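Local atomic coordinates of ornithine carbamoyltransferase (Campylobacter jejuni subsp. jejuni, PDB entry 3TPF), a protein that catalyses the reversible transfer of the carbamoyl group from carbamoyl phosphate to L-ornithine, yielding L-citrulline and phosphate for arginine biosynthesis. Residues 125-130 and 287-292; 218-223 and 258-263; 39-44 and 65-70. All blocks are in the same frame, centred on the assembly; numbering follows the deposited sequence.

Interaction 1: 125-130 and 287-292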
loop_
_atom_site.group_PDB
_atom_site.type_symbol
_atom_site.label_atom_id
_atom_site.label_comp_id
_atom_site.label_asym_id
_atom_site.label_seq_id
_atom_site.Cartn_x
_atom_site.Cartn_y
_atom_site.Cartn_z
ATOM N N HIS B 125 -3.214 -22.656 9.765
ATOM C CA HIS B 125 -2.830 -21.990 8.542
ATOM C C HIS B 125 -3.542 -22.596 7.349
ATOM O O HIS B 125 -2.931 -23.081 6.438
ATOM C CB HIS B 125 -1.310 -21.993 8.392
ATOM C CG HIS B 125 -0.818 -21.087 7.287
ATOM N ND1 HIS B 125 -1.635 -20.162 6.665
ATOM C CD2 HIS B 125 0.380 -21.012 6.656
ATOM C CE1 HIS B 125 -0.968 -19.565 5.696
ATOM N NE2 HIS B 125 0.257 -20.064 5.662
ATOM N N PRO B 126 -4.869 -22.565 7.353
ATOM C CA PRO B 126 -5.669 -23.315 6.363
ATOM C C PRO B 126 -5.527 -22.957 4.929
ATOM O O PRO B 126 -5.656 -23.859 4.102
ATOM C CB PRO B 126 -7.099 -22.995 6.760
ATOM C CG PRO B 126 -6.988 -21.656 7.410
ATOM C CD PRO B 126 -5.722 -21.745 8.215
ATOM N N THR B 127 -5.356 -21.711 4.571
ATOM C CA THR B 127 -5.216 -21.400 3.105
ATOM C C THR B 127 -3.942 -22.095 2.532
ATOM O O THR B 127 -3.928 -22.622 1.412
ATOM C CB THR B 127 -5.155 -19.920 2.768
ATOM O OG1 THR B 127 -4.081 -19.325 3.522
ATOM C CG2 THR B 127 -6.444 -19.227 3.073
ATOM N N GLN B 128 -2.938 -22.252 3.379
ATOM C CA GLN B 128 -1.738 -22.967 2.967
ATOM C C GLN B 128 -2.021 -24.464 2.689
ATOM O O GLN B 128 -1.591 -25.060 1.692
ATOM C CB GLN B 128 -0.634 -22.793 4.024
ATOM C CG GLN B 128 0.660 -23.448 3.617
ATOM C CD GLN B 128 1.354 -22.826 2.364
ATOM O OE1 GLN B 128 1.303 -21.602 2.155
ATOM N NE2 GLN B 128 2.067 -23.677 1.570
ATOM N N VAL B 129 -2.708 -25.082 3.633
ATOM C CA VAL B 129 -3.025 -26.497 3.463
ATOM C C VAL B 129 -3.872 -26.651 2.256
ATOM O O VAL B 129 -3.670 -27.580 1.518
ATOM C CB VAL B 129 -3.625 -27.033 4.698
ATOM C CG1 VAL B 129 -4.288 -28.361 4.441
ATOM C CG2 VAL B 129 -2.556 -27.031 5.789
ATOM N N LEU B 130 -4.755 -25.713 1.953
ATOM C CA LEU B 130 -5.571 -25.900 0.721
ATOM C C LEU B 130 -4.670 -25.921 -0.469
ATOM O O LEU B 130 -4.873 -26.666 -1.419
ATOM C CB LEU B 130 -6.580 -24.797 0.522
ATOM C CG LEU B 130 -7.923 -24.914 1.189
ATOM C CD1 LEU B 130 -8.651 -23.668 0.933
ATOM C CD2 LEU B 130 -8.731 -26.062 0.697
ATOM N N ARG B 287 2.993 -20.739 -5.739
ATOM C CA ARG B 287 2.134 -20.078 -6.654
ATOM C C ARG B 287 0.720 -20.571 -6.551
ATOM O O ARG B 287 -0.208 -19.835 -6.800
ATOM C CB ARG B 287 2.668 -20.373 -8.034
ATOM C CG ARG B 287 1.943 -19.709 -9.162
ATOM C CD ARG B 287 2.440 -20.369 -10.413
ATOM N NE ARG B 287 2.247 -19.541 -11.591
ATOM C CZ ARG B 287 1.960 -20.037 -12.791
ATOM N NH1 ARG B 287 1.798 -21.366 -12.957
ATOM N NH2 ARG B 287 1.806 -19.209 -13.825
ATOM N N ASN B 288 0.534 -21.839 -6.243
ATOM C CA ASN B 288 -0.822 -22.452 -6.303
ATOM C C ASN B 288 -1.777 -21.940 -5.157
ATOM O O ASN B 288 -2.956 -22.055 -5.216
ATOM C CB ASN B 288 -0.719 -23.970 -6.202
ATOM C CG ASN B 288 -0.456 -24.681 -7.520
ATOM O OD1 ASN B 288 -0.633 -24.111 -8.572
ATOM N ND2 ASN B 288 -0.021 -25.959 -7.451
ATOM N N ARG B 289 -1.251 -21.278 -4.168
ATOM C CA ARG B 289 -2.101 -20.541 -3.218
ATOM C C ARG B 289 -3.070 -19.513 -3.841
ATOM O O ARG B 289 -4.111 -19.202 -3.295
ATOM C CB ARG B 289 -1.232 -19.746 -2.242
ATOM C CG ARG B 289 -1.968 -19.437 -0.993
ATOM C CD ARG B 289 -1.334 -20.144 0.228
ATOM N NE ARG B 289 -1.260 -19.139 1.286
ATOM C CZ ARG B 289 -0.175 -18.444 1.586
ATOM N NH1 ARG B 289 -0.272 -17.452 2.467
ATOM N NH2 ARG B 289 1.017 -18.747 1.028
ATOM N N LEU B 290 -2.675 -18.983 -4.991
ATOM C CA LEU B 290 -3.518 -18.072 -5.726
ATOM C C LEU B 290 -4.856 -18.701 -6.035
ATOM O O LEU B 290 -5.887 -18.143 -5.774
ATOM C CB LEU B 290 -2.848 -17.653 -7.021
ATOM C CG LEU B 290 -3.702 -16.753 -7.933
ATOM C CD1 LEU B 290 -3.974 -15.553 -7.052
ATOM C CD2 LEU B 290 -3.051 -16.361 -9.239
ATOM N N TYR B 291 -4.830 -19.877 -6.610
ATOM C CA TYR B 291 -6.040 -20.464 -7.261
ATOM C C TYR B 291 -7.003 -20.876 -6.185
ATOM O O TYR B 291 -8.199 -20.883 -6.342
ATOM C CB TYR B 291 -5.658 -21.630 -8.162
ATOM C CG TYR B 291 -4.602 -21.217 -9.140
ATOM C CD1 TYR B 291 -4.906 -20.389 -10.191
ATOM C CD2 TYR B 291 -3.266 -21.594 -8.969
ATOM C CE1 TYR B 291 -3.934 -19.982 -11.073
ATOM C CE2 TYR B 291 -2.288 -21.180 -9.869
ATOM C CZ TYR B 291 -2.636 -20.388 -10.924
ATOM O OH TYR B 291 -1.710 -19.945 -11.842
ATOM N N VAL B 292 -6.418 -21.207 -5.081
ATOM C CA VAL B 292 -7.123 -21.777 -3.934
ATOM C C VAL B 292 -7.807 -20.646 -3.165
ATOM O O VAL B 292 -8.978 -20.706 -2.837
ATOM C CB VAL B 292 -6.117 -22.650 -3.108
ATOM C CG1 VAL B 292 -6.411 -22.592 -1.666
ATOM C CG2 VAL B 292 -6.172 -24.123 -3.592
#
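Leu-130 and Val-292 form the close-packed end of this contact between helix 126-138 and helix 279-302. Both CB atoms point at the opposing helix. Val-292 CG1 lies against Leu-130 CD1 at 3.6 Å, while the other methyl, CG2, rests 3.6 Å from the backbone O of Leu-130. Leu-19 and Ala-23 of helix 13-28 add to this apolar patch. Toward the N-terminal ends of both segments the contact becomes polar and looser, though still buried, and no hydrogen bond spans the two segments. Arg-289 reaches along the neighbouring helix with CG trans to its backbone N (chi1 -158°), then bends at chi2 and chi3, which carries the guanidinium past Thr-127 to His-125. The two segment axes cross at 102° and approach to 9.0 Å; they belong to the two helices that tie the carbamoyl phosphate domain to the ornithine domain in this family. His-125, Thr-127, Gln-128 and Arg-289 are all predicted carbamoyl phosphate ligands, consistent with the looser side facing the substrate site. There Arg-289 NH1 sits at the edge of the His-125 ring, 3.9 Å from CE1, with ring and guanidinium nearly perpendicular (85°). Thr-127 OG1 comes up to the guanidinium edge, 3.6 Å from Arg-289 NE. Gln-128 OE1 lies over a guanidinium face, 3.1 Å from Arg-289 NH2, but at too poor an angle for a bond. Arg-289 NH1 has a weak hydrogen bond to Thr-50, and Gln-128 NE2 has weak ones to Asp-132 and Glu-285.

Interaction 2: 218-223 and 258-263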
loop_
_atom_site.group_PDB
_atom_site.type_symbol
_atom_site.label_atom_id
_atom_site.label_comp_id
_atom_site.label_asym_id
_atom_site.label_seq_id
_atom_site.Cartn_x
_atom_site.Cartn_y
_atom_site.Cartn_z
ATOM N N VAL B 218 5.940 -35.700 1.270
ATOM C CA VAL B 218 6.663 -35.320 2.482
ATOM C C VAL B 218 6.580 -33.842 2.665
ATOM O O VAL B 218 6.852 -33.057 1.763
ATOM C CB VAL B 218 8.151 -35.698 2.451
ATOM C CG1 VAL B 218 8.863 -35.263 3.726
ATOM C CG2 VAL B 218 8.367 -37.183 2.197
ATOM N N ILE B 219 6.123 -33.454 3.837
ATOM C CA ILE B 219 5.890 -32.042 4.117
ATOM C C ILE B 219 6.711 -31.618 5.284
ATOM O O ILE B 219 6.698 -32.281 6.321
ATOM C CB ILE B 219 4.433 -31.788 4.494
ATOM C CG1 ILE B 219 3.507 -32.303 3.353
ATOM C CG2 ILE B 219 4.267 -30.332 4.871
ATOM C CD1 ILE B 219 2.054 -31.959 3.543
ATOM N N THR B 220 7.395 -30.499 5.145
ATOM C CA THR B 220 8.152 -30.000 6.254
ATOM C C THR B 220 8.003 -28.520 6.338
ATOM O O THR B 220 7.417 -27.883 5.470
ATOM C CB THR B 220 9.620 -30.383 6.155
ATOM O OG1 THR B 220 10.246 -30.185 7.420
ATOM C CG2 THR B 220 10.310 -29.585 5.132
ATOM N N ASP B 221 8.519 -27.963 7.413
ATOM C CA ASP B 221 8.388 -26.526 7.676
ATOM C C ASP B 221 9.476 -26.046 8.616
ATOM O O ASP B 221 10.126 -26.843 9.322
ATOM C CB ASP B 221 7.020 -26.244 8.300
ATOM C CG ASP B 221 6.653 -24.741 8.334
ATOM O OD1 ASP B 221 7.319 -23.889 7.672
ATOM O OD2 ASP B 221 5.665 -24.422 9.032
ATOM N N THR B 222 9.661 -24.737 8.651
ATOM C CA THR B 222 10.664 -24.127 9.542
ATOM C C THR B 222 10.432 -24.585 10.958
ATOM O O THR B 222 9.320 -24.852 11.364
ATOM C CB THR B 222 10.566 -22.594 9.581
ATOM O OG1 THR B 222 9.572 -22.241 10.515
ATOM C CG2 THR B 222 10.101 -21.996 8.221
ATOM N N TRP B 223 11.490 -24.631 11.717
ATOM C CA TRP B 223 11.407 -25.116 13.108
ATOM C C TRP B 223 11.217 -23.993 14.086
ATOM O O TRP B 223 10.524 -24.096 15.090
ATOM C CB TRP B 223 12.691 -25.807 13.475
ATOM C CG TRP B 223 12.989 -27.031 12.700
ATOM C CD1 TRP B 223 12.116 -27.911 12.163
ATOM C CD2 TRP B 223 14.272 -27.538 12.437
ATOM N NE1 TRP B 223 12.771 -28.925 11.542
ATOM C CE2 TRP B 223 14.110 -28.729 11.716
ATOM C CE3 TRP B 223 15.566 -27.108 12.755
ATOM C CZ2 TRP B 223 15.199 -29.513 11.311
ATOM C CZ3 TRP B 223 16.649 -27.870 12.334
ATOM C CH2 TRP B 223 16.460 -29.061 11.626
ATOM N N LEU B 258 8.297 -33.356 -2.278
ATOM C CA LEU B 258 8.621 -32.651 -1.036
ATOM C C LEU B 258 7.905 -31.285 -1.053
ATOM O O LEU B 258 8.084 -30.503 -1.963
ATOM C CB LEU B 258 10.128 -32.444 -0.891
ATOM C CG LEU B 258 10.575 -31.516 0.266
ATOM C CD1 LEU B 258 10.174 -32.139 1.586
ATOM C CD2 LEU B 258 12.049 -31.217 0.156
ATOM N N LEU B 259 7.102 -31.020 -0.057
ATOM C CA LEU B 259 6.406 -29.754 0.062
ATOM C C LEU B 259 6.939 -28.957 1.256
ATOM O O LEU B 259 7.310 -29.540 2.265
ATOM C CB LEU B 259 4.912 -29.944 0.270
ATOM C CG LEU B 259 4.089 -30.497 -0.876
ATOM C CD1 LEU B 259 2.647 -30.546 -0.463
ATOM C CD2 LEU B 259 4.314 -29.590 -2.139
ATOM N N HIS B 260 7.065 -27.648 1.069
ATOM C CA HIS B 260 7.515 -26.698 2.063
ATOM C C HIS B 260 6.785 -25.392 1.821
ATOM O O HIS B 260 6.745 -24.916 0.710
ATOM C CB HIS B 260 9.003 -26.442 1.916
ATOM C CG HIS B 260 9.626 -25.756 3.097
ATOM N ND1 HIS B 260 9.128 -24.591 3.639
ATOM C CD2 HIS B 260 10.744 -26.057 3.814
ATOM C CE1 HIS B 260 9.897 -24.228 4.656
ATOM N NE2 HIS B 260 10.890 -25.093 4.776
ATOM N N CYS B 261 6.210 -24.799 2.858
ATOM C CA CYS B 261 5.360 -23.578 2.682
ATOM C C CYS B 261 6.196 -22.354 2.471
ATOM O O CYS B 261 5.737 -21.393 1.884
ATOM C CB CYS B 261 4.396 -23.300 3.829
ATOM S SG CYS B 261 5.224 -23.178 5.440
ATOM N N LEU B 262 7.419 -22.405 2.917
ATOM C CA LEU B 262 8.401 -21.317 2.656
ATOM C C LEU B 262 8.208 -20.215 3.664
ATOM O O LEU B 262 7.162 -20.120 4.269
ATOM C CB LEU B 262 8.275 -20.681 1.243
ATOM C CG LEU B 262 8.574 -21.500 -0.008
ATOM C CD1 LEU B 262 8.557 -20.612 -1.273
ATOM C CD2 LEU B 262 9.964 -22.158 0.136
ATOM N N PRO B 263 9.200 -19.397 3.838
ATOM C CA PRO B 263 10.504 -19.601 3.307
ATOM C C PRO B 263 11.224 -20.791 3.947
ATOM O O PRO B 263 10.877 -21.216 5.046
ATOM C CB PRO B 263 11.250 -18.350 3.769
ATOM C CG PRO B 263 10.572 -17.990 5.050
ATOM C CD PRO B 263 9.128 -18.220 4.687
#
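Val-218 and Ile-219 pair in parallel with Leu-258 and Leu-259 through two nearly straight backbone bonds: Leu-259 N to Val-218 O (2.7 Å) and Thr-220 N to Leu-259 O (3.0 Å). Ile-219 and Leu-259 lie side by side on one face of the sheet; Val-218 and Leu-258 share the other. Past the bridges the chains splay apart, and polar groups find partners locally. His-260 ND1 accepts Leu-262 N (2.9 Å) near the ring plane, while NE2 bonds to Glu-269, so both ring nitrogens are engaged and the ring's rotation is fixed; its backbone N bonds to Glu-285 on helix 279-302. Asp-221 CA sits over a face of that ring. Asp-221 OD1 takes a weak bond from Thr-222 N (2.7 Å) and lies 3.1 Å from Cys-261 SG; OD2 has a weak bond from Asn-156. Asp-221 is a predicted ornithine ligand, Cys-261 and Leu-262 predicted carbamoyl phosphate ligands, the latter two within the family's His-Cys-Leu-Pro sequence, whose proline follows a cis peptide. Thr-220 OG1 bonds to Ile-152 O in the adjoining strand 148-152. Strand 257-260 is the outermost of this Rossmann-like sheet within the chain, with Leu-259 packed on helices 126-138 and 279-302, and Ile-219 on helix 157-169.

Interaction 3: 39-44 and 65-70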
loop_
_atom_site.group_PDB
_atom_site.type_symbol
_atom_site.label_atom_id
_atom_site.label_comp_id
_atom_site.label_asym_id
_atom_site.label_seq_id
_atom_site.Cartn_x
_atom_site.Cartn_y
_atom_site.Cartn_z
ATOM N N LEU B 39 -11.814 -6.551 -0.849
ATOM C CA LEU B 39 -11.181 -7.423 0.172
ATOM C C LEU B 39 -10.243 -6.620 1.003
ATOM O O LEU B 39 -9.324 -6.012 0.487
ATOM C CB LEU B 39 -10.368 -8.623 -0.476
ATOM C CG LEU B 39 -9.470 -9.317 0.686
ATOM C CD1 LEU B 39 -10.260 -10.217 1.661
ATOM C CD2 LEU B 39 -8.248 -10.092 0.224
ATOM N N ALA B 40 -10.532 -6.581 2.252
ATOM C CA ALA B 40 -9.680 -5.829 3.179
ATOM C C ALA B 40 -8.636 -6.795 3.602
ATOM O O ALA B 40 -8.976 -7.877 3.970
ATOM C CB ALA B 40 -10.495 -5.446 4.369
HETATM N N MSE B 41 -7.382 -6.462 3.544
HETATM C CA MSE B 41 -6.391 -7.377 4.043
HETATM C C MSE B 41 -5.743 -6.787 5.269
HETATM O O MSE B 41 -5.037 -5.781 5.196
HETATM C CB MSE B 41 -5.307 -7.649 3.019
HETATM C CG MSE B 41 -5.914 -8.179 1.757
HETATM SE SE MSE B 41 -4.517 -8.421 0.366
HETATM C CE MSE B 41 -3.894 -6.537 0.081
ATOM N N ILE B 42 -5.918 -7.400 6.401
ATOM C CA ILE B 42 -5.283 -6.824 7.657
ATOM C C ILE B 42 -4.128 -7.654 8.124
ATOM O O ILE B 42 -4.319 -8.809 8.486
ATOM C CB ILE B 42 -6.263 -6.782 8.850
ATOM C CG1 ILE B 42 -7.461 -5.896 8.523
ATOM C CG2 ILE B 42 -5.543 -6.283 10.089
ATOM C CD1 ILE B 42 -8.610 -6.077 9.473
ATOM N N PHE B 43 -2.949 -7.107 8.087
ATOM C CA PHE B 43 -1.770 -7.837 8.571
ATOM C C PHE B 43 -1.328 -7.343 9.962
ATOM O O PHE B 43 -1.170 -6.165 10.177
ATOM C CB PHE B 43 -0.601 -7.739 7.599
ATOM C CG PHE B 43 -0.843 -8.428 6.320
ATOM C CD1 PHE B 43 -1.611 -7.831 5.320
ATOM C CD2 PHE B 43 -0.391 -9.705 6.122
ATOM C CE1 PHE B 43 -1.882 -8.486 4.153
ATOM C CE2 PHE B 43 -0.723 -10.414 4.945
ATOM C CZ PHE B 43 -1.399 -9.771 3.954
ATOM N N GLU B 44 -1.129 -8.258 10.880
ATOM C CA GLU B 44 -0.505 -7.943 12.187
ATOM C C GLU B 44 0.967 -8.194 12.119
ATOM O O GLU B 44 1.718 -7.740 12.980
ATOM C CB GLU B 44 -1.066 -8.786 13.331
ATOM C CG GLU B 44 -2.384 -8.243 13.863
ATOM C CD GLU B 44 -2.767 -8.874 15.163
ATOM O OE1 GLU B 44 -2.766 -10.135 15.233
ATOM O OE2 GLU B 44 -2.989 -8.111 16.147
ATOM N N ALA B 65 -8.311 -4.890 -3.756
ATOM C CA ALA B 65 -7.766 -5.259 -2.402
ATOM C C ALA B 65 -7.400 -4.010 -1.686
ATOM O O ALA B 65 -7.011 -3.057 -2.295
ATOM C CB ALA B 65 -6.540 -6.188 -2.463
ATOM N N LEU B 66 -7.562 -4.023 -0.393
ATOM C CA LEU B 66 -7.049 -2.960 0.432
ATOM C C LEU B 66 -6.123 -3.520 1.351
ATOM O O LEU B 66 -6.437 -4.349 2.169
ATOM C CB LEU B 66 -8.129 -2.273 1.228
ATOM C CG LEU B 66 -9.084 -1.471 0.318
ATOM C CD1 LEU B 66 -9.985 -2.413 -0.481
ATOM C CD2 LEU B 66 -9.924 -0.496 1.097
ATOM N N PHE B 67 -4.934 -3.035 1.260
ATOM C CA PHE B 67 -3.860 -3.509 2.120
ATOM C C PHE B 67 -3.846 -2.604 3.298
ATOM O O PHE B 67 -3.440 -1.497 3.176
ATOM C CB PHE B 67 -2.518 -3.422 1.354
ATOM C CG PHE B 67 -1.313 -3.838 2.150
ATOM C CD1 PHE B 67 -1.317 -4.985 2.916
ATOM C CD2 PHE B 67 -0.163 -3.134 2.090
ATOM C CE1 PHE B 67 -0.193 -5.381 3.644
ATOM C CE2 PHE B 67 0.943 -3.530 2.806
ATOM C CZ PHE B 67 0.931 -4.660 3.573
ATOM N N LEU B 68 -4.213 -3.098 4.455
ATOM C CA LEU B 68 -3.951 -2.337 5.711
ATOM C C LEU B 68 -2.821 -2.988 6.482
ATOM O O LEU B 68 -2.925 -4.089 6.938
ATOM C CB LEU B 68 -5.186 -2.243 6.560
ATOM C CG LEU B 68 -6.391 -2.087 5.638
ATOM C CD1 LEU B 68 -7.639 -1.857 6.460
ATOM C CD2 LEU B 68 -6.189 -1.003 4.610
ATOM N N SER B 69 -1.725 -2.301 6.674
ATOM C CA SER B 69 -0.536 -2.964 7.291
ATOM C C SER B 69 -0.514 -2.853 8.805
ATOM O O SER B 69 -1.398 -2.234 9.409
ATOM C CB SER B 69 0.805 -2.473 6.656
ATOM O OG SER B 69 1.444 -1.420 7.371
ATOM N N SER B 70 0.532 -3.455 9.375
ATOM C CA SER B 70 0.915 -3.337 10.813
ATOM C C SER B 70 1.043 -1.861 11.281
ATOM O O SER B 70 0.328 -1.412 12.182
ATOM C CB SER B 70 2.240 -4.094 11.094
ATOM O OG SER B 70 2.334 -5.314 10.352
#
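The beta-alpha-beta unit formed by strand 38-43, helix 48-60 and strand 64-68 brings Leu-39 to Phe-43 into parallel pairing with Ala-65 to Leu-68. Four backbone bonds hold the register: Leu-66 N to Leu-39 O (2.8 Å), Met-41 N to Leu-66 O (2.7 Å), Leu-68 N to Met-41 O (2.9 Å) and Phe-43 N to Leu-68 O (3.2 Å). Met-41, a selenomethionine, carries much of the side-chain contact. A turn about the CG-SE bond (chi3 -63°) swings its CE across to the other strand, where the methyl touches Ala-65 CB at 3.7 Å and Phe-67 CB at 3.6 Å. Within the four-stranded parallel sheet of the carbamoyl phosphate domain, strand 64-68 is outermost in this chain, and strand 38-43 is flanked on its other edge by strand 94-98. The connecting helix 48-60 covers the face bearing Leu-39, Met-41 and Ala-65. Farther along, the rings of Phe-43 and Phe-67 meet obliquely, planes at 67° and centroids 5.4 Å apart. Phe-43 CD1 approaches the rim of the Phe-67 ring close to its plane, 3.3 Å from CE1. The Phe-67 ring also makes a cation-pi contact with Arg-51 of the same chain. The sheet edge also serves trimer contact: Phe-67 O accepts a hydrogen bond from Arg-51 of the third subunit, whose Glu-55 packs on Leu-66. Beyond Leu-68 the chains stay side by side but no further hydrogen bond forms between them; Phe-43 O and Ser-70 N come close but at a poor angle, and both serines are poorly ordered.

How the interactions relate
Interaction 3 belongs to the carbamoyl phosphate domain, interaction 2 to the ornithine domain, and interaction 1 joins the two. Interactions 1 and 2 have centres about 14 Å apart and touch where Gln-128 NE2 meets Cys-261 CB at 3.3 Å, bringing together predicted carbamoyl phosphate ligands from both domains. The centres of interactions 1 and 3 are about 18 Å apart without touching, yet Thr-50, another predicted ligand and the weak partner of Arg-289, bridges them: its side chain also lies about 4 Å from that of Phe-43. Interactions 2 and 3 stand farthest apart, about 25 Å between centres. Along the chain, interaction 2 is nested inside the loop closed by interaction 1.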